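Local structure of yersinopine synthase (6C4M) at residues V112-I124 and L137-L151. The protein catalyses the NADPH-dependent reductive condensation of pyruvate with a histidine-derived intermediate, the last step in making the metallophore yersinopine. Numbering follows the deposited sequence.
Sequences VPADHYYAVLQQI and LLSSSMGSGLMVQNL. With NAP (NADP nicotinamide-adenine-dinucleotide phosphate), chain B.
The methyl of Ala114 rests on the backbone of the 139-141 loop, its CB 3.7 Å from Ser139 O. A water accepts from Ala114 N and donates to Ser139 O, and also lies close to the NADP ribose oxygen O3D; a second water donates to both Ala114 O and Ser144 OG. Tyr117 turns its ring toward Leu137 and Ser144, CG beside the backbone N (chi1 -71°). Leu137 CD2 sits over one ring face, 4.3 Å from the centroid, while Ala114 CA covers the opposite one. The Tyr117 hydroxyl donates to a further water, 2.6 Å from OH, which binds Val112 O and Ser139 N as well and thus ties the two loops together. At the next residue, Met147 makes a Met-aromatic contact with Tyr118, the sulfur lying obliquely to the ring and SD 3.9 Å from Tyr118 CB. Leu121 follows: its CD1 presses tightly on Val148 CG2 (3.4 Å), and its CB meets Leu151 CD1 at 3.7 Å. Helices 117-121 and 144-151 run nearly parallel, 18° apart with axes 10.7 Å distant. Two successive helices following the parallel strands 107-110 and 134-137, with loops beside the dinucleotide, are characteristic of a Rossmann-type NADP-binding domain.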
ATOM      1  N   VAL A 112     -20.739 -25.281  13.379  1.00 26.60           N
ATOM      2  CA  VAL A 112     -20.094 -25.729  12.142  1.00 25.31           C
ATOM      3  C   VAL A 112     -20.164 -24.544  11.178  1.00 29.78           C
ATOM      4  O   VAL A 112     -20.938 -23.600  11.435  1.00 27.18           O
ATOM      5  CB  VAL A 112     -20.782 -26.960  11.538  1.00 23.37           C
ATOM      6  CG1 VAL A 112     -20.641 -28.210  12.429  1.00 27.85           C
ATOM      7  CG2 VAL A 112     -22.232 -26.639  11.191  1.00 24.75           C
ATOM      8  N   PRO A 113     -19.422 -24.531  10.066  1.00 33.20           N
ATOM      9  CA  PRO A 113     -19.520 -23.390   9.147  1.00 26.80           C
ATOM     10  C   PRO A 113     -20.893 -23.338   8.501  1.00 26.09           C
ATOM     11  O   PRO A 113     -21.564 -24.357   8.319  1.00 26.38           O
ATOM     12  CB  PRO A 113     -18.419 -23.663   8.107  1.00 36.13           C
ATOM     13  CG  PRO A 113     -17.516 -24.668   8.744  1.00 34.98           C
ATOM     14  CD  PRO A 113     -18.395 -25.493   9.624  1.00 28.79           C
ATOM     15  N   ALA A 114     -21.301 -22.128   8.117  1.00 27.56           N
ATOM     16  CA  ALA A 114     -22.666 -21.958   7.627  1.00 29.04           C
ATOM     17  C   ALA A 114     -22.960 -22.807   6.394  1.00 30.05           C
ATOM     18  O   ALA A 114     -24.120 -23.154   6.158  1.00 25.52           O
ATOM     19  CB  ALA A 114     -22.961 -20.492   7.313  1.00 27.44           C
ATOM     20  N   ASP A 115     -21.959 -23.103   5.556  1.00 29.48           N
ATOM     21  CA  ASP A 115     -22.295 -23.872   4.361  1.00 28.49           C
ATOM     22  C   ASP A 115     -22.566 -25.344   4.676  1.00 25.80           C
ATOM     23  O   ASP A 115     -22.809 -26.146   3.751  1.00 28.31           O
ATOM     24  CB  ASP A 115     -21.174 -23.728   3.298  1.00 23.59           C
ATOM     25  CG  ASP A 115     -19.843 -24.290   3.766  1.00 29.26           C
ATOM     26  OD1 ASP A 115     -19.516 -24.132   4.966  1.00 31.45           O
ATOM     27  OD2 ASP A 115     -19.108 -24.882   2.928  1.00 33.56           O
ATOM     28  N   HIS A 116     -22.511 -25.715   5.956  1.00 26.77           N
ATOM     29  CA  HIS A 116     -22.802 -27.064   6.424  1.00 29.75           C
ATOM     30  C   HIS A 116     -24.017 -27.117   7.348  1.00 28.05           C
ATOM     31  O   HIS A 116     -24.332 -28.192   7.872  1.00 28.35           O
ATOM     32  CB  HIS A 116     -21.576 -27.651   7.131  1.00 26.83           C
ATOM     33  CG  HIS A 116     -20.485 -28.043   6.186  1.00 35.60           C
ATOM     34  ND1 HIS A 116     -20.381 -29.319   5.670  1.00 40.59           N
ATOM     35  CD2 HIS A 116     -19.480 -27.321   5.621  1.00 37.74           C
ATOM     36  CE1 HIS A 116     -19.355 -29.369   4.835  1.00 44.84           C
ATOM     37  NE2 HIS A 116     -18.789 -28.172   4.792  1.00 39.26           N
ATOM     38  N   TYR A 117     -24.730 -26.004   7.523  1.00 27.02           N
ATOM     39  CA  TYR A 117     -25.962 -26.035   8.318  1.00 25.85           C
ATOM     40  C   TYR A 117     -26.946 -27.024   7.723  1.00 26.09           C
ATOM     41  O   TYR A 117     -27.562 -27.801   8.444  1.00 27.81           O
ATOM     42  CB  TYR A 117     -26.617 -24.671   8.354  1.00 22.27           C
ATOM     43  CG  TYR A 117     -25.897 -23.604   9.166  1.00 30.72           C
ATOM     44  CD1 TYR A 117     -24.826 -23.919   9.999  1.00 28.01           C
ATOM     45  CD2 TYR A 117     -26.307 -22.286   9.105  1.00 26.36           C
ATOM     46  CE1 TYR A 117     -24.191 -22.952  10.739  1.00 28.04           C
ATOM     47  CE2 TYR A 117     -25.682 -21.325   9.835  1.00 28.98           C
ATOM     48  CZ  TYR A 117     -24.627 -21.661  10.672  1.00 28.46           C
ATOM     49  OH  TYR A 117     -23.985 -20.692  11.429  1.00 31.40           O
ATOM     50  N   TYR A 118     -27.126 -26.984   6.402  1.00 28.29           N
ATOM     51  CA  TYR A 118     -28.148 -27.815   5.777  1.00 30.73           C
ATOM     52  C   TYR A 118     -27.859 -29.283   6.025  1.00 33.24           C
ATOM     53  O   TYR A 118     -28.732 -30.032   6.496  1.00 28.84           O
ATOM     54  CB  TYR A 118     -28.223 -27.542   4.282  1.00 27.66           C
ATOM     55  CG  TYR A 118     -29.149 -28.454   3.506  1.00 29.53           C
ATOM     56  CD1 TYR A 118     -30.533 -28.316   3.614  1.00 33.49           C
ATOM     57  CD2 TYR A 118     -28.652 -29.461   2.669  1.00 29.54           C
ATOM     58  CE1 TYR A 118     -31.398 -29.149   2.907  1.00 33.56           C
ATOM     59  CE2 TYR A 118     -29.518 -30.297   1.955  1.00 30.76           C
ATOM     60  CZ  TYR A 118     -30.886 -30.132   2.087  1.00 35.04           C
ATOM     61  OH  TYR A 118     -31.765 -30.930   1.388  1.00 41.95           O
ATOM     62  N   ALA A 119     -26.620 -29.696   5.734  1.00 27.09           N
ATOM     63  CA  ALA A 119     -26.238 -31.098   5.856  1.00 32.62           C
ATOM     64  C   ALA A 119     -26.395 -31.566   7.299  1.00 30.61           C
ATOM     65  O   ALA A 119     -26.827 -32.695   7.553  1.00 25.92           O
ATOM     66  CB  ALA A 119     -24.793 -31.282   5.350  1.00 31.55           C
ATOM     67  N   VAL A 120     -26.106 -30.683   8.256  1.00 26.67           N
ATOM     68  CA  VAL A 120     -26.248 -31.011   9.673  1.00 28.45           C
ATOM     69  C   VAL A 120     -27.717 -31.101  10.052  1.00 25.28           C
ATOM     70  O   VAL A 120     -28.181 -32.117  10.580  1.00 27.14           O
ATOM     71  CB  VAL A 120     -25.504 -29.977  10.543  1.00 30.54           C
ATOM     72  CG1 VAL A 120     -25.869 -30.148  12.047  1.00 31.51           C
ATOM     73  CG2 VAL A 120     -24.001 -30.097  10.358  1.00 32.01           C
ATOM     74  N   LEU A 121     -28.484 -30.057   9.752  1.00 27.55           N
ATOM     75  CA  LEU A 121     -29.869 -30.022  10.197  1.00 31.15           C
ATOM     76  C   LEU A 121     -30.685 -31.183   9.630  1.00 31.40           C
ATOM     77  O   LEU A 121     -31.587 -31.688  10.317  1.00 28.64           O
ATOM     78  CB  LEU A 121     -30.498 -28.674   9.840  1.00 27.43           C
ATOM     79  CG  LEU A 121     -29.923 -27.517  10.677  1.00 30.70           C
ATOM     80  CD1 LEU A 121     -30.383 -26.199  10.086  1.00 32.82           C
ATOM     81  CD2 LEU A 121     -30.283 -27.574  12.140  1.00 26.86           C
ATOM     82  N   GLN A 122     -30.369 -31.645   8.415  1.00 27.02           N
ATOM     83  CA  GLN A 122     -31.084 -32.776   7.809  1.00 26.52           C
ATOM     84  C   GLN A 122     -30.841 -34.084   8.540  1.00 27.03           C
ATOM     85  O   GLN A 122     -31.634 -35.030   8.393  1.00 28.09           O
ATOM     86  CB  GLN A 122     -30.666 -32.957   6.346  1.00 30.88           C
ATOM     87  CG  GLN A 122     -31.283 -31.952   5.343  1.00 33.23           C
ATOM     88  CD  GLN A 122     -32.820 -32.009   5.260  1.00 37.93           C
ATOM     89  OE1 GLN A 122     -33.517 -31.645   6.197  1.00 43.72           O
ATOM     90  NE2 GLN A 122     -33.338 -32.455   4.132  1.00 38.85           N
ATOM     91  N   GLN A 123     -29.760 -34.175   9.297  1.00 25.60           N
ATOM     92  CA  GLN A 123     -29.454 -35.385  10.039  1.00 30.34           C
ATOM     93  C   GLN A 123     -29.992 -35.372  11.471  1.00 31.00           C
ATOM     94  O   GLN A 123     -29.842 -36.370  12.171  1.00 31.83           O
ATOM     95  CB  GLN A 123     -27.945 -35.613  10.069  1.00 32.16           C
ATOM     96  CG  GLN A 123     -27.324 -36.027   8.716  1.00 33.55           C
ATOM     97  CD  GLN A 123     -25.802 -36.065   8.772  1.00 36.84           C
ATOM     98  OE1 GLN A 123     -25.207 -36.977   9.346  1.00 39.47           O
ATOM     99  NE2 GLN A 123     -25.165 -35.044   8.204  1.00 35.50           N
ATOM    100  N   ILE A 124     -30.596 -34.282  11.936  1.00 29.97           N
ATOM    101  CA  ILE A 124     -31.042 -34.205  13.327  1.00 29.69           C
ATOM    102  C   ILE A 124     -32.426 -34.839  13.450  1.00 31.60           C
ATOM    103  O   ILE A 124     -33.355 -34.468  12.711  1.00 29.25           O
ATOM    104  CB  ILE A 124     -31.054 -32.763  13.862  1.00 33.92           C
ATOM    105  CG1 ILE A 124     -29.601 -32.292  14.073  1.00 30.78           C
ATOM    106  CG2 ILE A 124     -31.850 -32.679  15.192  1.00 30.59           C
ATOM    107  CD1 ILE A 124     -29.454 -30.869  14.124  1.00 37.59           C
ATOM    108  N   LEU A 137     -27.386 -19.767  15.299  1.00 29.11           N
ATOM    109  CA  LEU A 137     -26.439 -19.863  14.186  1.00 29.43           C
ATOM    110  C   LEU A 137     -25.225 -19.001  14.572  1.00 30.46           C
ATOM    111  O   LEU A 137     -25.269 -17.763  14.542  1.00 27.01           O
ATOM    112  CB  LEU A 137     -27.131 -19.443  12.892  1.00 27.69           C
ATOM    113  CG  LEU A 137     -28.454 -20.191  12.598  1.00 29.94           C
ATOM    114  CD1 LEU A 137     -28.977 -19.825  11.238  1.00 31.79           C
ATOM    115  CD2 LEU A 137     -28.367 -21.701  12.734  1.00 29.35           C
ATOM    116  N   LEU A 138     -24.155 -19.678  15.003  1.00 28.14           N
ATOM    117  CA  LEU A 138     -23.058 -18.990  15.664  1.00 27.08           C
ATOM    118  C   LEU A 138     -22.349 -18.028  14.715  1.00 32.40           C
ATOM    119  O   LEU A 138     -21.941 -16.937  15.132  1.00 32.43           O
ATOM    120  CB  LEU A 138     -22.075 -20.010  16.244  1.00 26.51           C
ATOM    121  CG  LEU A 138     -20.892 -19.414  17.046  1.00 31.90           C
ATOM    122  CD1 LEU A 138     -21.357 -18.751  18.325  1.00 34.35           C
ATOM    123  CD2 LEU A 138     -19.881 -20.495  17.396  1.00 31.67           C
ATOM    124  N   SER A 139     -22.180 -18.410  13.439  1.00 28.90           N
ATOM    125  CA  SER A 139     -21.538 -17.541  12.443  1.00 29.49           C
ATOM    126  C   SER A 139     -22.288 -17.708  11.127  1.00 29.88           C
ATOM    127  O   SER A 139     -21.884 -18.469  10.245  1.00 31.76           O
ATOM    128  CB  SER A 139     -20.060 -17.842  12.272  1.00 36.96           C
ATOM    129  OG  SER A 139     -19.468 -16.806  11.495  1.00 38.34           O
ATOM    130  N   SER A 140     -23.354 -16.946  10.981  1.00 34.97           N
ATOM    131  CA  SER A 140     -24.323 -17.152   9.927  1.00 34.53           C
ATOM    132  C   SER A 140     -23.820 -16.651   8.573  1.00 35.07           C
ATOM    133  O   SER A 140     -22.801 -15.962   8.456  1.00 36.12           O
ATOM    134  CB  SER A 140     -25.606 -16.427  10.295  1.00 30.50           C
ATOM    135  OG  SER A 140     -26.722 -17.176   9.907  1.00 45.55           O
ATOM    136  N   SER A 141     -24.579 -16.982   7.534  1.00 33.73           N
ATOM    137  CA  SER A 141     -24.453 -16.358   6.223  1.00 31.15           C
ATOM    138  C   SER A 141     -25.813 -15.780   5.858  1.00 33.29           C
ATOM    139  O   SER A 141     -26.836 -16.110   6.467  1.00 31.26           O
ATOM    140  CB  SER A 141     -23.990 -17.357   5.162  1.00 28.77           C
ATOM    141  OG  SER A 141     -23.784 -16.715   3.903  1.00 34.35           O
ATOM    142  N   MET A 142     -25.830 -14.945   4.826  1.00 26.10           N
ATOM    143  CA  MET A 142     -27.099 -14.436   4.320  1.00 27.83           C
ATOM    144  C   MET A 142     -27.952 -15.584   3.787  1.00 30.70           C
ATOM    145  O   MET A 142     -27.515 -16.340   2.913  1.00 27.60           O
ATOM    146  CB  MET A 142     -26.872 -13.416   3.211  1.00 27.85           C
ATOM    147  CG  MET A 142     -26.616 -11.993   3.717  1.00 32.72           C
ATOM    148  SD  MET A 142     -26.031 -10.820   2.430  1.00 33.65           S
ATOM    149  CE  MET A 142     -24.303 -11.250   2.313  1.00 37.59           C
ATOM    150  N   GLY A 143     -29.185 -15.677   4.298  1.00 32.09           N
ATOM    151  CA  GLY A 143     -30.115 -16.727   3.929  1.00 27.57           C
ATOM    152  C   GLY A 143     -30.134 -17.889   4.896  1.00 29.50           C
ATOM    153  O   GLY A 143     -31.075 -18.695   4.868  1.00 27.05           O
ATOM    154  N   SER A 144     -29.139 -17.972   5.774  1.00 25.79           N
ATOM    155  CA  SER A 144     -29.062 -19.091   6.697  1.00 27.05           C
ATOM    156  C   SER A 144     -30.346 -19.216   7.510  1.00 30.29           C
ATOM    157  O   SER A 144     -30.894 -20.311   7.661  1.00 25.49           O
ATOM    158  CB  SER A 144     -27.859 -18.920   7.616  1.00 25.04           C
ATOM    159  OG  SER A 144     -26.667 -19.026   6.874  1.00 29.17           O
ATOM    160  N   GLY A 145     -30.840 -18.096   8.036  1.00 30.95           N
ATOM    161  CA  GLY A 145     -31.968 -18.152   8.941  1.00 30.98           C
ATOM    162  C   GLY A 145     -33.241 -18.581   8.234  1.00 30.30           C
ATOM    163  O   GLY A 145     -33.996 -19.385   8.755  1.00 27.57           O
ATOM    164  N   LEU A 146     -33.503 -18.019   7.056  1.00 29.33           N
ATOM    165  CA  LEU A 146     -34.648 -18.445   6.276  1.00 31.08           C
ATOM    166  C   LEU A 146     -34.585 -19.942   5.995  1.00 32.34           C
ATOM    167  O   LEU A 146     -35.600 -20.635   6.063  1.00 31.43           O
ATOM    168  CB  LEU A 146     -34.693 -17.677   4.959  1.00 28.82           C
ATOM    169  CG  LEU A 146     -35.171 -16.250   5.020  1.00 28.90           C
ATOM    170  CD1 LEU A 146     -34.806 -15.490   3.738  1.00 30.56           C
ATOM    171  CD2 LEU A 146     -36.666 -16.203   5.264  1.00 36.17           C
ATOM    172  N   MET A 147     -33.398 -20.446   5.641  1.00 31.05           N
ATOM    173  CA  MET A 147     -33.238 -21.864   5.348  1.00 30.94           C
ATOM    174  C   MET A 147     -33.563 -22.710   6.575  1.00 28.65           C
ATOM    175  O   MET A 147     -34.325 -23.682   6.499  1.00 26.97           O
ATOM    176  CB  MET A 147     -31.810 -22.125   4.887  1.00 30.72           C
ATOM    177  CG  MET A 147     -31.629 -23.366   4.026  1.00 42.32           C
ATOM    178  SD  MET A 147     -30.004 -24.107   4.328  1.00 48.97           S
ATOM    179  CE  MET A 147     -30.581 -24.834   5.916  1.00 28.04           C
ATOM    180  N   VAL A 148     -32.963 -22.366   7.710  1.00 26.44           N
ATOM    181  CA  VAL A 148     -33.225 -23.102   8.946  1.00 30.19           C
ATOM    182  C   VAL A 148     -34.700 -23.029   9.333  1.00 27.99           C
ATOM    183  O   VAL A 148     -35.277 -24.026   9.794  1.00 27.77           O
ATOM    184  CB  VAL A 148     -32.310 -22.576  10.060  1.00 28.01           C
ATOM    185  CG1 VAL A 148     -32.680 -23.149  11.426  1.00 29.58           C
ATOM    186  CG2 VAL A 148     -30.888 -22.899   9.664  1.00 28.34           C
ATOM    187  N   GLN A 149     -35.334 -21.859   9.192  1.00 28.27           N
ATOM    188  CA  GLN A 149     -36.765 -21.771   9.491  1.00 30.03           C
ATOM    189  C   GLN A 149     -37.543 -22.798   8.694  1.00 34.09           C
ATOM    190  O   GLN A 149     -38.468 -23.460   9.201  1.00 25.25           O
ATOM    191  CB  GLN A 149     -37.331 -20.400   9.140  1.00 28.83           C
ATOM    192  CG  GLN A 149     -37.076 -19.283  10.091  1.00 33.62           C
ATOM    193  CD  GLN A 149     -37.797 -18.047   9.610  1.00 36.65           C
ATOM    194  OE1 GLN A 149     -37.169 -17.127   9.129  1.00 42.23           O
ATOM    195  NE2 GLN A 149     -39.126 -18.059   9.665  1.00 41.72           N
ATOM    196  N   ASN A 150     -37.237 -22.861   7.399  1.00 29.00           N
ATOM    197  CA  ASN A 150     -37.978 -23.738   6.506  1.00 30.59           C
ATOM    198  C   ASN A 150     -37.871 -25.186   6.958  1.00 30.36           C
ATOM    199  O   ASN A 150     -38.872 -25.909   7.019  1.00 28.46           O
ATOM    200  CB  ASN A 150     -37.450 -23.576   5.078  1.00 28.88           C
ATOM    201  CG  ASN A 150     -38.252 -24.353   4.085  1.00 36.76           C
ATOM    202  OD1 ASN A 150     -38.035 -25.547   3.903  1.00 33.93           O
ATOM    203  ND2 ASN A 150     -39.208 -23.692   3.455  1.00 40.21           N
ATOM    204  N   LEU A 151     -36.654 -25.637   7.280  1.00 28.83           N
ATOM    205  CA  LEU A 151     -36.484 -27.019   7.726  1.00 29.52           C
ATOM    206  C   LEU A 151     -37.227 -27.275   9.025  1.00 28.88           C
ATOM    207  O   LEU A 151     -37.871 -28.317   9.201  1.00 24.64           O
ATOM    208  CB  LEU A 151     -35.001 -27.337   7.911  1.00 26.56           C
ATOM    209  CG  LEU A 151     -34.089 -27.276   6.668  1.00 33.48           C
ATOM    210  CD1 LEU A 151     -32.657 -27.641   7.067  1.00 35.64           C
ATOM    211  CD2 LEU A 151     -34.564 -28.203   5.576  1.00 34.22           C
TER
HETATM  212  PA  NAP B 501     -14.145 -24.783  12.193  1.00 40.99           P
HETATM  213  O1A NAP B 501     -14.998 -23.790  11.505  1.00 47.08           O
HETATM  214  O2A NAP B 501     -12.787 -24.985  11.470  1.00 49.63           O
HETATM  215  O5B NAP B 501     -14.982 -26.195  12.260  1.00 36.38           O
HETATM  216  C5B NAP B 501     -16.044 -26.216  13.240  1.00 36.76           C
HETATM  217  C4B NAP B 501     -16.678 -27.619  13.206  1.00 39.24           C
HETATM  218  O4B NAP B 501     -17.199 -27.834  11.755  1.00 37.63           O
HETATM  219  C3B NAP B 501     -15.816 -28.543  13.437  1.00 37.80           C
HETATM  220  O3B NAP B 501     -16.422 -29.645  14.186  1.00 34.87           O
HETATM  221  C2B NAP B 501     -15.381 -29.118  11.958  1.00 35.36           C
HETATM  222  O2B NAP B 501     -14.936 -30.514  12.070  1.00 38.28           O
HETATM  223  C1B NAP B 501     -16.442 -29.062  11.236  1.00 37.53           C
HETATM  224  N9A NAP B 501     -16.020 -28.678   9.887  1.00 36.71           N
HETATM  225  C8A NAP B 501     -15.205 -27.744   9.371  1.00 35.35           C
HETATM  226  N7A NAP B 501     -15.233 -27.946   8.046  1.00 35.54           N
HETATM  227  C5A NAP B 501     -16.066 -29.002   7.782  1.00 37.87           C
HETATM  228  C6A NAP B 501     -16.395 -29.543   6.564  1.00 39.24           C
HETATM  229  N6A NAP B 501     -16.027 -29.274   5.174  1.00 39.44           N
HETATM  230  N1A NAP B 501     -17.242 -30.587   6.516  1.00 40.16           N
HETATM  231  C2A NAP B 501     -17.780 -31.097   7.675  1.00 39.74           C
HETATM  232  N3A NAP B 501     -17.448 -30.554   8.882  1.00 39.37           N
HETATM  233  C4A NAP B 501     -16.577 -29.484   8.924  1.00 37.37           C
HETATM  234  O3  NAP B 501     -13.857 -24.222  13.725  1.00 47.03           O
HETATM  235  PN  NAP B 501     -14.197 -22.795  14.407  1.00 41.30           P
HETATM  236  O1N NAP B 501     -14.508 -23.125  15.800  1.00 42.54           O
HETATM  237  O2N NAP B 501     -12.910 -21.950  14.251  1.00 39.81           O
HETATM  238  O5D NAP B 501     -15.427 -21.927  13.688  1.00 43.31           O
HETATM  239  C5D NAP B 501     -16.784 -21.985  14.203  1.00 43.10           C
HETATM  240  C4D NAP B 501     -17.627 -21.048  13.316  1.00 41.94           C
HETATM  241  O4D NAP B 501     -17.094 -19.549  13.458  1.00 37.80           O
HETATM  242  C3D NAP B 501     -17.559 -21.313  12.028  1.00 44.95           C
HETATM  243  O3D NAP B 501     -18.863 -20.827  11.440  1.00 47.24           O
HETATM  244  C2D NAP B 501     -16.466 -20.413  11.442  1.00 47.80           C
HETATM  245  O2D NAP B 501     -16.802 -20.097  10.174  1.00 45.56           O
HETATM  246  C1D NAP B 501     -16.616 -19.149  12.311  1.00 44.57           C
HETATM  247  N1N NAP B 501     -15.356 -18.408  12.563  1.00 44.62           N
HETATM  248  C2N NAP B 501     -14.538 -18.709  13.595  1.00 41.43           C
HETATM  249  C3N NAP B 501     -13.370 -17.938  13.793  1.00 45.94           C
HETATM  250  C7N NAP B 501     -12.403 -18.251  14.956  1.00 43.32           C
HETATM  251  O7N NAP B 501     -11.733 -17.423  15.431  1.00 49.85           O
HETATM  252  N7N NAP B 501     -12.364 -19.608  15.432  1.00 38.15           N
HETATM  253  C4N NAP B 501     -13.063 -16.908  12.949  1.00 48.05           C
HETATM  254  C5N NAP B 501     -13.878 -16.619  11.922  1.00 50.45           C
HETATM  255  C6N NAP B 501     -15.044 -17.368  11.725  1.00 48.80           C
HETATM  256  P2B NAP B 501     -13.322 -30.856  12.476  1.00 42.89           P
HETATM  257  O1X NAP B 501     -12.510 -30.728  11.205  1.00 43.55           O
HETATM  258  O2X NAP B 501     -12.826 -29.878  13.487  1.00 37.57           O
HETATM  259  O3X NAP B 501     -13.240 -32.284  12.964  1.00 40.43           O
HETATM  260  O   HOH W   1     -21.864 -21.263  12.794  1.00 33.15           O
HETATM  261  O   HOH W   2     -26.206 -21.631   5.780  1.00 35.19           O
HETATM  262  O   HOH W   3     -19.788 -19.794   8.742  1.00 38.61           O